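Local coordinates for chitosanase (Gynuella sunshinyii YC6258, PDB 6X2Q), which probably hydrolyses chitosan as a family 46 glycoside hydrolase and here holds glucosamine units of a chitosan oligosaccharide in its cleft, at residues A41-F46 against V109-V114; T50-E55 against E116-P121. All coordinates share one frame; numbering follows the deposited sequence.

Contact 1. Residues A41-F46 against V109-V114; sequences AGRAGF and VQDDVV. With GCS (2-amino-2-deoxy-beta-D-glucopyranose), chain C.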
loop_
_atom_site.group_PDB
_atom_site.type_symbol
_atom_site.label_atom_id
_atom_site.label_comp_id
_atom_site.label_asym_id
_atom_site.label_seq_id
_atom_site.Cartn_x
_atom_site.Cartn_y
_atom_site.Cartn_z
ATOM N N ALA A 41 -1.226 7.929 -7.831
ATOM C CA ALA A 41 -0.285 7.576 -8.889
ATOM C C ALA A 41 0.757 6.574 -8.405
ATOM O O ALA A 41 1.078 6.500 -7.211
ATOM C CB ALA A 41 0.430 8.822 -9.445
ATOM N N GLY A 42 1.291 5.811 -9.361
ATOM C CA GLY A 42 2.474 5.007 -9.135
ATOM C C GLY A 42 2.183 3.610 -8.637
ATOM O O GLY A 42 1.041 3.166 -8.502
ATOM N N ARG A 43 3.271 2.903 -8.347
ATOM C CA ARG A 43 3.174 1.501 -7.967
ATOM C C ARG A 43 2.583 1.322 -6.580
ATOM O O ARG A 43 2.062 0.247 -6.279
ATOM C CB ARG A 43 4.553 0.849 -8.026
ATOM C CG ARG A 43 5.591 1.579 -7.198
ATOM C CD ARG A 43 6.854 0.738 -7.030
ATOM N NE ARG A 43 6.584 -0.451 -6.236
ATOM C CZ ARG A 43 7.515 -1.272 -5.785
ATOM N NH1 ARG A 43 8.792 -1.029 -6.060
ATOM N NH2 ARG A 43 7.161 -2.336 -5.058
ATOM N N ALA A 44 2.666 2.342 -5.727
ATOM C CA ALA A 44 2.098 2.267 -4.387
ATOM C C ALA A 44 0.946 3.241 -4.184
ATOM O O ALA A 44 0.528 3.464 -3.042
ATOM C CB ALA A 44 3.175 2.523 -3.336
ATOM N N GLY A 45 0.426 3.836 -5.246
ATOM C CA GLY A 45 -0.676 4.762 -5.073
ATOM C C GLY A 45 -0.260 6.006 -4.309
ATOM O O GLY A 45 -0.913 6.392 -3.328
ATOM N N PHE A 46 0.853 6.618 -4.720
ATOM C CA PHE A 46 1.198 7.918 -4.170
ATOM C C PHE A 46 0.087 8.910 -4.516
ATOM O O PHE A 46 -0.618 8.761 -5.518
ATOM C CB PHE A 46 2.555 8.401 -4.706
ATOM C CG PHE A 46 3.622 7.325 -4.765
ATOM C CD1 PHE A 46 4.304 6.931 -3.616
ATOM C CD2 PHE A 46 3.959 6.730 -5.978
ATOM C CE1 PHE A 46 5.301 5.947 -3.674
ATOM C CE2 PHE A 46 4.957 5.738 -6.056
ATOM C CZ PHE A 46 5.638 5.355 -4.905
ATOM N N VAL A 109 13.092 5.861 -8.183
ATOM C CA VAL A 109 12.681 6.754 -7.098
ATOM C C VAL A 109 11.401 6.237 -6.440
ATOM O O VAL A 109 11.260 6.256 -5.212
ATOM C CB VAL A 109 12.509 8.198 -7.622
ATOM C CG1 VAL A 109 11.889 9.108 -6.552
ATOM C CG2 VAL A 109 13.847 8.774 -8.087
ATOM N N GLN A 110 10.448 5.768 -7.249
ATOM C CA GLN A 110 9.240 5.167 -6.693
ATOM C C GLN A 110 9.577 3.957 -5.823
ATOM O O GLN A 110 8.972 3.765 -4.761
ATOM C CB GLN A 110 8.295 4.767 -7.819
ATOM C CG GLN A 110 7.689 5.936 -8.564
ATOM C CD GLN A 110 6.575 5.491 -9.499
ATOM O OE1 GLN A 110 5.670 4.745 -9.088
ATOM N NE2 GLN A 110 6.633 5.940 -10.761
ATOM N N ASP A 111 10.557 3.142 -6.251
ATOM C CA ASP A 111 10.955 1.982 -5.449
ATOM C C ASP A 111 11.560 2.435 -4.130
ATOM O O ASP A 111 11.269 1.861 -3.073
ATOM C CB ASP A 111 11.969 1.104 -6.200
ATOM C CG ASP A 111 11.397 0.466 -7.465
ATOM O OD1 ASP A 111 10.160 0.343 -7.579
ATOM O OD2 ASP A 111 12.189 0.102 -8.371
ATOM N N ASP A 112 12.415 3.457 -4.178
ATOM C CA ASP A 112 13.062 3.926 -2.960
ATOM C C ASP A 112 12.034 4.475 -1.982
ATOM O O ASP A 112 12.086 4.183 -0.783
ATOM C CB ASP A 112 14.114 4.997 -3.284
ATOM C CG ASP A 112 15.307 4.454 -4.099
ATOM O OD1 ASP A 112 15.490 3.217 -4.189
ATOM O OD2 ASP A 112 16.075 5.292 -4.644
ATOM N N VAL A 113 11.093 5.276 -2.475
ATOM C CA VAL A 113 10.067 5.821 -1.590
ATOM C C VAL A 113 9.215 4.706 -1.000
ATOM O O VAL A 113 8.952 4.692 0.210
ATOM C CB VAL A 113 9.215 6.858 -2.331
ATOM C CG1 VAL A 113 8.068 7.284 -1.465
ATOM C CG2 VAL A 113 10.072 8.046 -2.723
ATOM N N VAL A 114 8.783 3.754 -1.836
ATOM C CA VAL A 114 8.055 2.602 -1.318
ATOM C C VAL A 114 8.840 1.943 -0.199
ATOM O O VAL A 114 8.306 1.685 0.887
ATOM C CB VAL A 114 7.752 1.595 -2.437
ATOM C CG1 VAL A 114 7.205 0.308 -1.831
ATOM C CG2 VAL A 114 6.736 2.173 -3.404
HETATM C C1 GCS C . -5.934 4.716 -2.921
HETATM C C2 GCS C . -6.720 4.472 -1.518
HETATM C C3 GCS C . -5.551 4.844 -0.477
HETATM C C4 GCS C . -4.092 4.361 -0.788
HETATM C C5 GCS C . -3.480 4.156 -2.184
HETATM C C6 GCS C . -2.732 3.137 -2.098
HETATM N N2 GCS C . -7.849 5.197 -1.362
HETATM O O1 GCS C . -6.861 4.246 -3.813
HETATM O O3 GCS C . -5.918 4.007 0.640
HETATM O O5 GCS C . -4.697 4.106 -3.036
HETATM O O6 GCS C . -2.541 2.525 -3.385
#
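Val-114 reaches into the turn 42-45 with one methyl: its CG2 lies 3.6 Å from Ala-44 CB and also meets CZ of Phe-46, obliquely to that ring. A helical turn earlier, the amide of Gln-110 stands at the ring's edge, OE1 in the ring plane and 3.3 Å from Phe-46 CE2, with amide and ring planes 81° apart. Gln-110 OE1 also accepts a hydrogen bond from Arg-43 N (3.1 Å), the donor placed almost on the line of the C=O bond (174°). Gln-110 CG sits opposite the carbonyl carbon (chi1 -69°) and the chain runs extended beyond it, which carries OE1 to the backbone of the turn. There Gln-110 OE1 lies 3.2 Å from Gly-42 CA, on the side where a beta carbon would collide with it. On the far side of the ring's tip, Val-113 CG1 approaches Phe-46 CE1. Gly-42 to Gly-45 form a type I beta turn joining strands 39-41 and 46-47, so the contact seats a hairpin of the small antiparallel sheet against the long helix 104-129. The turn also faces the sugar: O6 of the chain C glucosamine gives a weak hydrogen bond of 3.2 Å to Ala-44 O. Gly-45 CA lies close to the same hydroxyl. In contrast to the buried packing of Phe-46, Gln-110 and the valines, the side of Arg-43 and Asp-111 is more open to solvent; these two side chains cross nearly at right angles. Arg-43 bends at chi3, bringing NH1 to Asp-111 OD1 in a salt bridge modelled very short, at 2.5 Å. Val-114 covers one face of the guanidinium, while Asp-111 OD1 has a second partner in the hydroxyl of Tyr-27.

Contact 2. Residues T50-E55 against E116-P121; sequences TGDMLE and ELYFQP. With GCS (2-amino-2-deoxy-beta-D-glucopyranose), chain B.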
loop_
_atom_site.group_PDB
_atom_site.type_symbol
_atom_site.label_atom_id
_atom_site.label_comp_id
_atom_site.label_asym_id
_atom_site.label_seq_id
_atom_site.Cartn_x
_atom_site.Cartn_y
_atom_site.Cartn_z
ATOM N N THR A 50 -1.648 13.436 0.220
ATOM C CA THR A 50 -0.997 12.827 1.379
ATOM C C THR A 50 0.521 12.996 1.424
ATOM O O THR A 50 1.153 12.387 2.291
ATOM C CB THR A 50 -1.334 11.327 1.491
ATOM O OG1 THR A 50 -0.986 10.636 0.279
ATOM C CG2 THR A 50 -2.823 11.116 1.829
ATOM N N GLY A 51 1.099 13.748 0.492
ATOM C CA GLY A 51 2.533 14.080 0.541
ATOM C C GLY A 51 3.493 13.073 -0.060
ATOM O O GLY A 51 4.646 13.416 -0.174
ATOM N N ASP A 52 3.043 11.891 -0.453
ATOM C CA ASP A 52 3.995 10.875 -0.968
ATOM C C ASP A 52 4.231 11.116 -2.453
ATOM O O ASP A 52 5.308 10.845 -2.906
ATOM C CB ASP A 52 3.681 9.451 -0.488
ATOM C CG ASP A 52 2.334 8.917 -0.899
ATOM O OD1 ASP A 52 2.185 7.714 -0.962
ATOM O OD2 ASP A 52 1.472 9.720 -1.154
ATOM N N MET A 53 3.262 11.699 -3.145
ATOM C CA MET A 53 3.476 12.065 -4.562
ATOM C C MET A 53 4.520 13.188 -4.609
ATOM O O MET A 53 5.359 13.161 -5.476
ATOM C CB MET A 53 2.188 12.524 -5.231
ATOM C CG MET A 53 2.428 13.244 -6.509
ATOM S SD MET A 53 0.941 13.668 -7.368
ATOM C CE MET A 53 0.384 12.069 -7.902
ATOM N N LEU A 54 4.465 14.099 -3.650
ATOM C CA LEU A 54 5.413 15.222 -3.547
ATOM C C LEU A 54 6.823 14.685 -3.310
ATOM O O LEU A 54 7.703 15.129 -3.978
ATOM C CB LEU A 54 4.994 16.153 -2.413
ATOM C CG LEU A 54 6.020 17.225 -2.076
ATOM C CD1 LEU A 54 6.093 18.258 -3.176
ATOM C CD2 LEU A 54 5.726 17.888 -0.762
ATOM N N GLU A 55 6.991 13.753 -2.386
ATOM C CA GLU A 55 8.321 13.244 -2.111
ATOM C C GLU A 55 8.939 12.603 -3.349
ATOM O O GLU A 55 10.126 12.807 -3.625
ATOM C CB GLU A 55 8.284 12.261 -0.956
ATOM C CG GLU A 55 9.668 11.894 -0.527
ATOM C CD GLU A 55 9.687 10.758 0.443
ATOM O OE1 GLU A 55 10.787 10.226 0.688
ATOM O OE2 GLU A 55 8.608 10.397 0.957
ATOM N N GLU A 116 11.235 3.239 1.686
ATOM C CA GLU A 116 11.371 4.118 2.844
ATOM C C GLU A 116 10.045 4.308 3.582
ATOM O O GLU A 116 10.015 4.298 4.818
ATOM C CB GLU A 116 11.933 5.480 2.418
ATOM C CG GLU A 116 12.287 6.396 3.602
ATOM C CD GLU A 116 11.971 7.897 3.384
ATOM O OE1 GLU A 116 12.633 8.737 4.039
ATOM O OE2 GLU A 116 11.056 8.238 2.593
ATOM N N LEU A 117 8.944 4.527 2.857
ATOM C CA LEU A 117 7.707 4.833 3.573
ATOM C C LEU A 117 6.938 3.581 4.001
ATOM O O LEU A 117 6.296 3.581 5.058
ATOM C CB LEU A 117 6.790 5.719 2.720
ATOM C CG LEU A 117 7.219 7.156 2.406
ATOM C CD1 LEU A 117 6.133 7.835 1.607
ATOM C CD2 LEU A 117 7.542 7.971 3.668
ATOM N N TYR A 118 6.975 2.513 3.210
ATOM C CA TYR A 118 6.023 1.424 3.413
ATOM C C TYR A 118 6.685 0.104 3.775
ATOM O O TYR A 118 6.340 -0.482 4.810
ATOM C CB TYR A 118 5.142 1.275 2.160
ATOM C CG TYR A 118 4.382 2.559 1.921
ATOM C CD1 TYR A 118 3.616 3.128 2.938
ATOM C CD2 TYR A 118 4.482 3.242 0.714
ATOM C CE1 TYR A 118 2.959 4.318 2.751
ATOM C CE2 TYR A 118 3.810 4.439 0.517
ATOM C CZ TYR A 118 3.056 4.967 1.541
ATOM O OH TYR A 118 2.409 6.152 1.361
ATOM N N PHE A 119 7.635 -0.385 2.970
ATOM C CA PHE A 119 8.152 -1.728 3.211
ATOM C C PHE A 119 8.974 -1.781 4.491
ATOM O O PHE A 119 8.745 -2.639 5.354
ATOM C CB PHE A 119 8.983 -2.221 2.029
ATOM C CG PHE A 119 9.492 -3.627 2.209
ATOM C CD1 PHE A 119 8.625 -4.705 2.123
ATOM C CD2 PHE A 119 10.833 -3.870 2.510
ATOM C CE1 PHE A 119 9.085 -6.003 2.309
ATOM C CE2 PHE A 119 11.298 -5.170 2.699
ATOM C CZ PHE A 119 10.417 -6.234 2.597
ATOM N N GLN A 120 9.941 -0.882 4.638
ATOM C CA GLN A 120 10.792 -0.960 5.821
ATOM C C GLN A 120 9.998 -0.651 7.083
ATOM O O GLN A 120 10.099 -1.418 8.054
ATOM C CB GLN A 120 12.031 -0.065 5.653
ATOM C CG GLN A 120 13.007 -0.494 4.538
ATOM C CD GLN A 120 13.688 -1.854 4.788
ATOM O OE1 GLN A 120 13.834 -2.297 5.934
ATOM N NE2 GLN A 120 14.104 -2.521 3.703
ATOM N N PRO A 121 9.178 0.400 7.141
ATOM C CA PRO A 121 8.341 0.554 8.344
ATOM C C PRO A 121 7.439 -0.644 8.622
ATOM O O PRO A 121 7.258 -1.000 9.792
ATOM C CB PRO A 121 7.542 1.831 8.049
ATOM C CG PRO A 121 8.448 2.615 7.174
ATOM C CD PRO A 121 9.106 1.595 6.281
HETATM C C1 GCS B . -2.514 5.970 0.726
HETATM C C2 GCS B . -1.418 7.017 0.720
HETATM C C3 GCS B . -0.822 7.110 2.095
HETATM C C4 GCS B . -1.865 7.484 3.136
HETATM C C5 GCS B . -3.088 6.620 2.811
HETATM C C6 GCS B . -4.335 6.885 3.610
HETATM N N2 GCS B . -0.423 6.821 -0.271
HETATM O O1 GCS B . -3.216 5.740 -0.494
HETATM O O3 GCS B . 0.134 8.090 2.026
HETATM O O4 GCS B . -1.387 7.706 4.182
HETATM O O5 GCS B . -3.460 6.644 1.457
HETATM O O6 GCS B . -4.557 8.236 3.844
#
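Tyr-118 and Asp-52 meet through a hydrogen bond from OH to OD1 of 2.8 Å, the carboxylate turned 85° from the ring. Followed outward, Asp-52 CB rests against Leu-117 CD1 at 3.6 Å. Its CG lies between the backbone N and the carbonyl carbon (chi1 61°), and from there the two oxygens part. Asp-52 OD1, in the plane of the tyrosine ring at its edge, is met by the phenol from above the carboxylate plane (51° out of it) and also accepts a hydrogen bond from N2 of the chain B glucosamine at 2.8 Å. Asp-52 OD2 takes the hydroxyl of Thr-50 (Thr-50 OG1 to Asp-52 OD2 3.0 Å) and the backbone N of Thr-47. Four donors thus grip one carboxylate at the start of helix 52-63, where Gly-51 is the N-cap. This end meets helix 104-129, which has a wider pi-type turn at 116-119, beside the glycan pocket to which Thr-50, Asp-52 and Tyr-118 all belong. The negative charge would suit a protonated sugar amine. With an alanine here instead of Asp-52, that amine is likely to lose one of its two acceptors, keeping Gly-45 O, and the Tyr-118 hydroxyl its anchor. Farther from the sugar, Leu-117 CD1 also packs 3.6 Å from Glu-55 OE2. Beside it Glu-55 OE1 and Glu-116 OE2 are only 2.8 Å apart, so one of these acids probably holds a proton.

Both contacts use helix 104-129 and lie about 7 Å apart, centre to centre. Contact 1 is the more buried: six of its eight touching residues are buried and none exposed, and 360 Å² is covered against 185 Å² in contact 2, which includes exposed Glu-116. In contact 1 a hairpin turn brings apolar groups and one side-chain-to-backbone hydrogen bond to the helix, its ion pair at the partly exposed side. In contact 2 two helices meet, the Asp-52 to Tyr-118 bond at the sugar, the acid pair with Leu-117 farther off. Phe-46 CA lies 3.4 Å from Asp-52 OD1, while Val-114 O and Phe-119 N, 3.0 Å apart, probably hydrogen-bond along the shared helix.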